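Local coordinates for putative phosphomethylpyrimidine kinase (Bacteroides thetaiotaomicron, PDB 3MBH), which probably phosphorylates pyridoxal at the expense of ATP, as a pyridoxal kinase of the ribokinase clan, and binds pyridoxal, at residues Leu31-Phe36 and Thr232-Gln237; Gly178-Ile184 and Val198-Gln204. All coordinates share one frame; numbering follows the deposited sequence. Where two conformers were deposited one is given.

Interaction 1: Leu31-Phe36 and Thr232-Gln237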
ATOM      1  N   LEU A  31       7.077   9.332 -14.969  1.00 15.02           N
ATOM      2  CA  LEU A  31       6.552   8.367 -15.917  1.00 16.43           C
ATOM      3  C   LEU A  31       7.029   6.946 -15.561  1.00 16.68           C
ATOM      4  O   LEU A  31       6.257   6.034 -15.697  1.00 15.87           O
ATOM      5  CB  LEU A  31       6.851   8.745 -17.388  1.00 16.97           C
ATOM      6  CG  LEU A  31       6.080   9.980 -17.913  1.00 17.58           C
ATOM      7  CD1 LEU A  31       6.642  10.500 -19.217  1.00 17.67           C
ATOM      8  CD2 LEU A  31       4.564   9.668 -18.063  1.00 17.98           C
ATOM      9  N   SER A  32       8.283   6.754 -15.104  1.00 16.74           N
ATOM     10  CA  SER A  32       8.714   5.430 -14.659  1.00 17.55           C
ATOM     11  C   SER A  32       7.810   4.934 -13.516  1.00 15.64           C
ATOM     12  O   SER A  32       7.400   3.780 -13.512  1.00 15.84           O
ATOM     13  CB  SER A  32      10.129   5.424 -14.097  1.00 19.25           C
ATOM     14  OG  SER A  32      11.050   5.996 -14.990  1.00 27.22           O
ATOM     15  N   SER A  33       7.540   5.802 -12.543  0.50 14.98           N
ATOM     16  CA  SER A  33       6.660   5.471 -11.415  0.50 15.17           C
ATOM     17  C   SER A  33       5.284   5.067 -11.928  0.50 14.98           C
ATOM     18  O   SER A  33       4.677   4.130 -11.419  0.50 15.68           O
ATOM     19  CB  SER A  33       6.556   6.650 -10.439  0.50 14.88           C
ATOM     20  OG  SER A  33       7.838   6.937  -9.888  0.50 15.56           O
HETATM   21  N   MSE A  34       4.839   5.711 -12.998  1.00 14.97           N
HETATM   22  CA  MSE A  34       3.533   5.435 -13.546  1.00 15.62           C
HETATM   23  C   MSE A  34       3.550   4.207 -14.449  1.00 16.70           C
HETATM   24  O   MSE A  34       2.502   3.830 -14.965  1.00 16.73           O
HETATM   25  CB  MSE A  34       2.986   6.633 -14.277  1.00 15.84           C
HETATM   26  CG  MSE A  34       2.725   7.827 -13.286  1.00 18.76           C
HETATM   27 SE   MSE A  34       1.985   9.384 -14.150  0.75 14.88          SE
HETATM   28  CE  MSE A  34       0.146   8.807 -14.124  1.00 14.10           C
ATOM     29  N   GLY A  35       4.707   3.576 -14.618  1.00 15.84           N
ATOM     30  CA  GLY A  35       4.761   2.298 -15.303  1.00 16.15           C
ATOM     31  C   GLY A  35       5.293   2.313 -16.709  1.00 16.25           C
ATOM     32  O   GLY A  35       5.207   1.306 -17.391  1.00 16.82           O
ATOM     33  N   PHE A  36       5.890   3.431 -17.131  1.00 16.42           N
ATOM     34  CA  PHE A  36       6.333   3.605 -18.511  1.00 17.28           C
ATOM     35  C   PHE A  36       7.825   3.704 -18.538  1.00 17.42           C
ATOM     36  O   PHE A  36       8.404   4.250 -17.600  1.00 18.46           O
ATOM     37  CB  PHE A  36       5.705   4.853 -19.117  1.00 16.98           C
ATOM     38  CG  PHE A  36       4.220   4.808 -19.074  1.00 19.36           C
ATOM     39  CD1 PHE A  36       3.532   3.975 -19.941  1.00 21.56           C
ATOM     40  CD2 PHE A  36       3.512   5.507 -18.109  1.00 18.43           C
ATOM     41  CE1 PHE A  36       2.159   3.862 -19.861  1.00 20.69           C
ATOM     42  CE2 PHE A  36       2.170   5.400 -18.021  1.00 18.83           C
ATOM     43  CZ  PHE A  36       1.477   4.589 -18.900  1.00 22.05           C
ATOM     44  N   THR A 232       0.390  12.967 -19.301  1.00 15.36           N
ATOM     45  CA  THR A 232       0.780  11.954 -20.265  1.00 15.57           C
ATOM     46  C   THR A 232       0.608  10.572 -19.714  1.00 16.68           C
ATOM     47  O   THR A 232       0.012   9.707 -20.377  1.00 18.04           O
ATOM     48  CB  THR A 232       2.249  12.153 -20.633  1.00 16.84           C
ATOM     49  OG1 THR A 232       2.358  13.447 -21.207  1.00 16.08           O
ATOM     50  CG2 THR A 232       2.737  11.115 -21.639  1.00 17.36           C
ATOM     51  N   GLY A 233       1.136  10.340 -18.505  1.00 15.40           N
ATOM     52  CA  GLY A 233       0.997   9.056 -17.892  1.00 15.02           C
ATOM     53  C   GLY A 233      -0.479   8.680 -17.664  1.00 14.95           C
ATOM     54  O   GLY A 233      -0.865   7.542 -17.873  1.00 14.33           O
ATOM     55  N   SER A 234      -1.278   9.635 -17.193  1.00 14.41           N
ATOM     56  CA  SER A 234      -2.687   9.358 -16.885  1.00 14.29           C
ATOM     57  C   SER A 234      -3.460   9.005 -18.160  1.00 15.17           C
ATOM     58  O   SER A 234      -4.257   8.042 -18.170  1.00 15.57           O
ATOM     59  CB  SER A 234      -3.273  10.557 -16.106  1.00 14.69           C
ATOM     60  OG  SER A 234      -4.678  10.642 -16.142  1.00 17.57           O
ATOM     61  N   LEU A 235      -3.255   9.779 -19.228  1.00 15.33           N
ATOM     62  CA  LEU A 235      -3.922   9.490 -20.525  1.00 16.15           C
ATOM     63  C   LEU A 235      -3.449   8.116 -21.046  1.00 16.72           C
ATOM     64  O   LEU A 235      -4.255   7.319 -21.481  1.00 16.70           O
ATOM     65  CB  LEU A 235      -3.676  10.599 -21.547  1.00 14.68           C
ATOM     66  CG  LEU A 235      -4.297  11.995 -21.241  1.00 15.10           C
ATOM     67  CD1 LEU A 235      -3.863  13.034 -22.253  1.00 14.37           C
ATOM     68  CD2 LEU A 235      -5.876  11.904 -21.159  1.00 14.48           C
HETATM   69  N   MSE A 236      -2.149   7.836 -20.952  0.50 16.90           N
HETATM   70  CA  MSE A 236      -1.648   6.521 -21.370  0.50 16.97           C
HETATM   71  C   MSE A 236      -2.161   5.377 -20.522  0.50 16.75           C
HETATM   72  O   MSE A 236      -2.264   4.267 -21.012  0.50 16.90           O
HETATM   73  CB  MSE A 236      -0.137   6.502 -21.395  0.50 16.56           C
HETATM   74  CG  MSE A 236       0.418   7.400 -22.474  0.50 16.89           C
HETATM   75 SE   MSE A 236       2.343   7.381 -22.450  0.38 14.13          SE
HETATM   76  CE  MSE A 236       2.604   5.728 -23.405  0.50 14.00           C
ATOM     77  N   GLN A 237      -2.532   5.641 -19.267  1.00 17.18           N
ATOM     78  CA  GLN A 237      -3.195   4.616 -18.464  1.00 17.49           C
ATOM     79  C   GLN A 237      -4.723   4.456 -18.816  1.00 17.62           C
ATOM     80  O   GLN A 237      -5.416   3.645 -18.230  1.00 16.47           O
ATOM     81  CB  GLN A 237      -3.016   4.871 -16.965  1.00 17.56           C
ATOM     82  CG  GLN A 237      -1.612   4.675 -16.482  1.00 18.73           C
ATOM     83  CD  GLN A 237      -1.456   5.047 -15.041  1.00 21.21           C
ATOM     84  OE1 GLN A 237      -2.385   5.593 -14.452  1.00 21.05           O
ATOM     85  NE2 GLN A 237      -0.282   4.754 -14.452  1.00 18.64           N
TER
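Leu-31, in the last turn of helix 24-33, sets one methyl, CD2, against the backbone of the second helix, 3.5 Å from N of Gly-233. Three residues on, the selenomethionine Met-34 leaves along an extended path as far as the selenium and then bends (chi3 83°). The bend lays CE over the peptide between Gly-233 and Ser-234, 3.5 Å from Ser-234 N. Glycine is what admits this approach: a CB at position 233 would collide with Met-34 SE and crowd Leu-31 CD2. The carbonyl of Met-34 accepts the one hydrogen bond of the contact, from Gln-237 NE2 at 3.0 Å; the amide meets a lone pair in the carbonyl plane, though the N-H is bent (143°). Gly-35, with positive phi, closes the helix in a Schellman motif, and the chain turns so that Phe-36 faces the second helix again. Its CZ lies 3.5 Å from Met-236 CB, while Gln-237 CG sits at the ring edge. In the conformer given here, Met-236 SE stands over one face, 4.4 Å from the ring centroid and 12° off the normal, a Met-aromatic contact that the second conformer need not share. Cutting Gln-237 back to an alanine is likely to deprive the Met-34 carbonyl of this donor and Arg-247 of the acceptor OE1, and to leave the Phe-36 edge less covered. The chemistry is thus largely apolar, with Leu-31, Met-34 and Phe-36 fitted round Gly-233, and the glutamine amide couples a helix-end carbonyl to Arg-247 of helix 241-257.

Interaction 2: Gly178-Ile184 and Val198-Gln204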
ATOM      1  N   GLY A 178      -4.398  21.892 -34.915  1.00 19.45           N
ATOM      2  CA  GLY A 178      -3.929  20.502 -34.882  1.00 19.10           C
ATOM      3  C   GLY A 178      -4.437  19.691 -33.693  1.00 18.93           C
ATOM      4  O   GLY A 178      -5.103  18.710 -33.883  1.00 17.83           O
ATOM      5  N   PRO A 179      -4.116  20.114 -32.464  1.00 18.38           N
ATOM      6  CA  PRO A 179      -4.279  19.270 -31.310  1.00 17.92           C
ATOM      7  C   PRO A 179      -5.703  18.970 -30.949  1.00 17.53           C
ATOM      8  O   PRO A 179      -6.511  19.887 -30.883  1.00 17.11           O
ATOM      9  CB  PRO A 179      -3.621  20.081 -30.184  1.00 18.59           C
ATOM     10  CG  PRO A 179      -2.682  20.963 -30.869  1.00 18.10           C
ATOM     11  CD  PRO A 179      -3.226  21.253 -32.198  1.00 19.15           C
ATOM     12  N   GLN A 180      -5.996  17.689 -30.713  1.00 16.94           N
ATOM     13  CA  GLN A 180      -7.313  17.282 -30.275  1.00 17.60           C
ATOM     14  C   GLN A 180      -7.561  17.774 -28.852  1.00 16.19           C
ATOM     15  O   GLN A 180      -8.666  18.100 -28.508  1.00 16.18           O
ATOM     16  CB  GLN A 180      -7.435  15.758 -30.364  1.00 17.50           C
ATOM     17  CG  GLN A 180      -8.766  15.204 -29.753  1.00 21.17           C
ATOM     18  CD  GLN A 180      -8.721  13.700 -29.488  1.00 25.32           C
ATOM     19  OE1 GLN A 180      -8.218  12.914 -30.322  1.00 25.51           O
ATOM     20  NE2 GLN A 180      -9.247  13.289 -28.322  1.00 21.22           N
ATOM     21  N   VAL A 181      -6.512  17.811 -28.043  1.00 15.78           N
ATOM     22  CA  VAL A 181      -6.603  18.245 -26.637  1.00 15.29           C
ATOM     23  C   VAL A 181      -5.651  19.405 -26.390  1.00 15.40           C
ATOM     24  O   VAL A 181      -4.423  19.354 -26.728  1.00 14.69           O
ATOM     25  CB  VAL A 181      -6.288  17.109 -25.645  1.00 14.93           C
ATOM     26  CG1 VAL A 181      -6.266  17.630 -24.141  1.00 11.01           C
ATOM     27  CG2 VAL A 181      -7.343  15.974 -25.768  1.00 13.60           C
ATOM     28  N   VAL A 182      -6.224  20.459 -25.829  1.00 14.30           N
ATOM     29  CA  VAL A 182      -5.460  21.637 -25.485  1.00 14.92           C
ATOM     30  C   VAL A 182      -5.728  21.898 -24.016  1.00 15.12           C
ATOM     31  O   VAL A 182      -6.881  21.922 -23.593  1.00 14.27           O
ATOM     32  CB  VAL A 182      -5.894  22.867 -26.302  1.00 14.79           C
ATOM     33  CG1 VAL A 182      -5.102  24.113 -25.902  1.00 13.07           C
ATOM     34  CG2 VAL A 182      -5.764  22.559 -27.831  1.00 16.88           C
ATOM     35  N   ILE A 183      -4.653  22.089 -23.251  1.00 15.73           N
ATOM     36  CA  ILE A 183      -4.764  22.411 -21.838  1.00 16.42           C
ATOM     37  C   ILE A 183      -4.011  23.713 -21.613  1.00 17.34           C
ATOM     38  O   ILE A 183      -2.851  23.833 -22.024  1.00 17.62           O
ATOM     39  CB  ILE A 183      -4.207  21.233 -20.955  1.00 15.91           C
ATOM     40  CG1 ILE A 183      -4.917  19.896 -21.295  1.00 15.56           C
ATOM     41  CG2 ILE A 183      -4.300  21.603 -19.483  1.00 14.13           C
ATOM     42  CD1 ILE A 183      -4.242  18.667 -20.706  1.00 16.65           C
ATOM     43  N   ILE A 184      -4.663  24.691 -20.986  1.00 17.23           N
ATOM     44  CA  ILE A 184      -4.011  25.935 -20.643  1.00 16.97           C
ATOM     45  C   ILE A 184      -3.847  25.985 -19.134  1.00 17.69           C
ATOM     46  O   ILE A 184      -4.840  25.928 -18.399  1.00 17.80           O
ATOM     47  CB  ILE A 184      -4.796  27.180 -21.131  1.00 17.24           C
ATOM     48  CG1 ILE A 184      -4.974  27.122 -22.635  1.00 17.12           C
ATOM     49  CG2 ILE A 184      -4.042  28.477 -20.688  1.00 16.26           C
ATOM     50  CD1 ILE A 184      -5.899  28.169 -23.235  1.00 16.70           C
ATOM     51  N   VAL A 198      -6.814  25.796 -14.393  1.00 19.47           N
ATOM     52  CA  VAL A 198      -6.412  25.096 -15.578  1.00 18.12           C
ATOM     53  C   VAL A 198      -7.691  24.941 -16.405  1.00 17.72           C
ATOM     54  O   VAL A 198      -8.769  24.635 -15.863  1.00 16.85           O
ATOM     55  CB  VAL A 198      -5.812  23.707 -15.261  1.00 18.76           C
ATOM     56  CG1 VAL A 198      -5.523  22.916 -16.559  1.00 17.87           C
ATOM     57  CG2 VAL A 198      -4.515  23.813 -14.374  1.00 19.60           C
ATOM     58  N   TYR A 199      -7.593  25.194 -17.696  1.00 16.80           N
ATOM     59  CA  TYR A 199      -8.703  25.077 -18.629  1.00 16.84           C
ATOM     60  C   TYR A 199      -8.285  24.043 -19.676  1.00 17.79           C
ATOM     61  O   TYR A 199      -7.083  23.882 -19.934  1.00 16.76           O
ATOM     62  CB  TYR A 199      -8.983  26.403 -19.288  1.00 17.63           C
ATOM     63  CG  TYR A 199      -9.601  27.444 -18.403  1.00 18.65           C
ATOM     64  CD1 TYR A 199      -8.838  28.162 -17.468  1.00 18.67           C
ATOM     65  CD2 TYR A 199     -10.963  27.766 -18.528  1.00 19.54           C
ATOM     66  CE1 TYR A 199      -9.453  29.153 -16.668  1.00 20.48           C
ATOM     67  CE2 TYR A 199     -11.550  28.752 -17.770  1.00 18.37           C
ATOM     68  CZ  TYR A 199     -10.809  29.424 -16.828  1.00 21.99           C
ATOM     69  OH  TYR A 199     -11.450  30.422 -16.110  1.00 22.31           O
ATOM     70  N   ALA A 200      -9.249  23.280 -20.207  1.00 17.50           N
ATOM     71  CA  ALA A 200      -8.936  22.259 -21.225  1.00 16.51           C
ATOM     72  C   ALA A 200     -10.114  22.075 -22.177  1.00 16.45           C
ATOM     73  O   ALA A 200     -11.308  22.352 -21.850  1.00 15.47           O
ATOM     74  CB  ALA A 200      -8.590  20.927 -20.580  1.00 15.44           C
ATOM     75  N   TYR A 201      -9.768  21.602 -23.360  1.00 15.97           N
ATOM     76  CA  TYR A 201     -10.735  21.312 -24.396  1.00 15.34           C
ATOM     77  C   TYR A 201     -10.369  19.974 -25.058  1.00 15.61           C
ATOM     78  O   TYR A 201      -9.221  19.678 -25.279  1.00 14.87           O
ATOM     79  CB  TYR A 201     -10.792  22.457 -25.381  1.00 15.54           C
ATOM     80  CG  TYR A 201     -11.609  22.151 -26.580  1.00 14.43           C
ATOM     81  CD1 TYR A 201     -12.964  22.098 -26.483  1.00 15.82           C
ATOM     82  CD2 TYR A 201     -11.015  21.921 -27.818  1.00 16.50           C
ATOM     83  CE1 TYR A 201     -13.751  21.784 -27.563  1.00 18.65           C
ATOM     84  CE2 TYR A 201     -11.768  21.615 -28.911  1.00 18.14           C
ATOM     85  CZ  TYR A 201     -13.145  21.568 -28.782  1.00 19.83           C
ATOM     86  OH  TYR A 201     -13.946  21.287 -29.830  1.00 18.37           O
ATOM     87  N   ASN A 202     -11.372  19.162 -25.336  1.00 15.76           N
ATOM     88  CA  ASN A 202     -11.199  17.895 -26.049  1.00 15.43           C
ATOM     89  C   ASN A 202     -12.085  18.014 -27.269  1.00 15.29           C
ATOM     90  O   ASN A 202     -13.325  18.079 -27.161  1.00 14.95           O
ATOM     91  CB  ASN A 202     -11.620  16.695 -25.171  1.00 14.93           C
ATOM     92  CG  ASN A 202     -11.167  15.381 -25.730  1.00 15.44           C
ATOM     93  OD1 ASN A 202     -10.790  15.288 -26.891  1.00 17.99           O
ATOM     94  ND2 ASN A 202     -11.188  14.358 -24.914  1.00 16.49           N
ATOM     95  N   ARG A 203     -11.472  18.041 -28.428  1.00 15.53           N
ATOM     96  CA  ARG A 203     -12.240  18.161 -29.671  1.00 16.92           C
ATOM     97  C   ARG A 203     -13.115  16.907 -29.819  1.00 16.64           C
ATOM     98  O   ARG A 203     -14.213  16.969 -30.321  1.00 15.75           O
ATOM     99  CB  ARG A 203     -11.289  18.317 -30.871  1.00 17.11           C
ATOM    100  CG  ARG A 203     -12.019  18.642 -32.219  1.00 21.66           C
ATOM    101  CD  ARG A 203     -11.014  18.955 -33.358  1.00 26.75           C
ATOM    102  NE  ARG A 203      -9.973  17.922 -33.480  1.00 30.17           N
ATOM    103  CZ  ARG A 203      -8.640  18.131 -33.546  1.00 34.05           C
ATOM    104  NH1 ARG A 203      -8.129  19.364 -33.541  1.00 35.04           N
ATOM    105  NH2 ARG A 203      -7.794  17.084 -33.635  1.00 32.80           N
ATOM    106  N   GLN A 204     -12.636  15.767 -29.320  1.00 17.57           N
ATOM    107  CA  GLN A 204     -13.433  14.589 -29.357  1.00 18.51           C
ATOM    108  C   GLN A 204     -14.487  14.642 -28.238  1.00 18.80           C
ATOM    109  O   GLN A 204     -14.169  14.399 -27.064  1.00 18.80           O
ATOM    110  CB  GLN A 204     -12.552  13.395 -29.187  1.00 19.61           C
ATOM    111  CG  GLN A 204     -13.311  12.139 -29.149  1.00 25.54           C
ATOM    112  CD  GLN A 204     -13.748  11.666 -30.507  1.00 33.41           C
ATOM    113  OE1 GLN A 204     -13.029  11.852 -31.533  1.00 36.64           O
ATOM    114  NE2 GLN A 204     -14.921  11.010 -30.537  1.00 34.61           N
TER
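Gln-180 and Asn-202 lie side by side at the open end of this antiparallel pair, their amide planes only 11° apart. Gln-180 runs out extended, CG anti to the backbone N (chi1 173°), which brings NE2 within 2.9 Å of Asn-202 OD1, on a lone pair in the carbonyl plane. The same OD1 accepts from Gln-204 N, 3.1 Å away and above that plane, making an Asx turn, so two donors fix the asparagine amide where the strand ends. Arg-203 turns back toward the other segment: its chain is straight to CD, then kinks at chi3 (51°), and the guanidinium grips Gly-178 O end-on, NH1 at 3.1 Å and NH2 at 3.2 Å. That oxygen lies in the guanidinium plane, whereas Gln-180 CA rests over one face. Between strands 181-184 and 198-202, Val-182 pairs with Tyr-201 and Ile-184 with Tyr-199 through reciprocal backbone hydrogen bonds. Ile-183 and Ala-200 form a non-hydrogen-bonded pair, CG1 meeting CB at 3.9 Å. Ile-183 CG2, the branch beside its carbonyl carbon, presses on Val-198 CG1 at 3.4 Å, tighter than usual van der Waals contact. The hairpin belongs to the large mixed sheet: strand 181-189 adjoins strand 142-143 and strand 195-202 adjoins strand 207-213. Val-181, Ile-183, Ala-200 and Asn-202 face helix 241-257, Ile-183 also touching helix 223-236, while Val-182, Tyr-199 and Tyr-201 pack on helix 164-176, where Asp-164 OD1 is hydrogen-bonded to Tyr-199 OH.

How the interactions relate
The hairpin of interaction 2 is nested within the chain segment that interaction 1 closes. Their centres are 19 Å apart, and their nearest atoms, about 6 Å apart, do not touch. Two helices connect them: helix 223-236 carries one side of interaction 1 and meets Ile-183 and Val-198 through Phe-227, while helix 241-257 bears Arg-247 for Gln-237 and Leu-241 for the hairpin. Neither contact lines the pyridoxal pocket; the side chain of Thr-232 remains about 13 Å from the bound ligand. Interaction 1 instead approaches a zinc site known for this protein, unoccupied here, with the Gln-237 side chain about 6 Å from that of Asp-280.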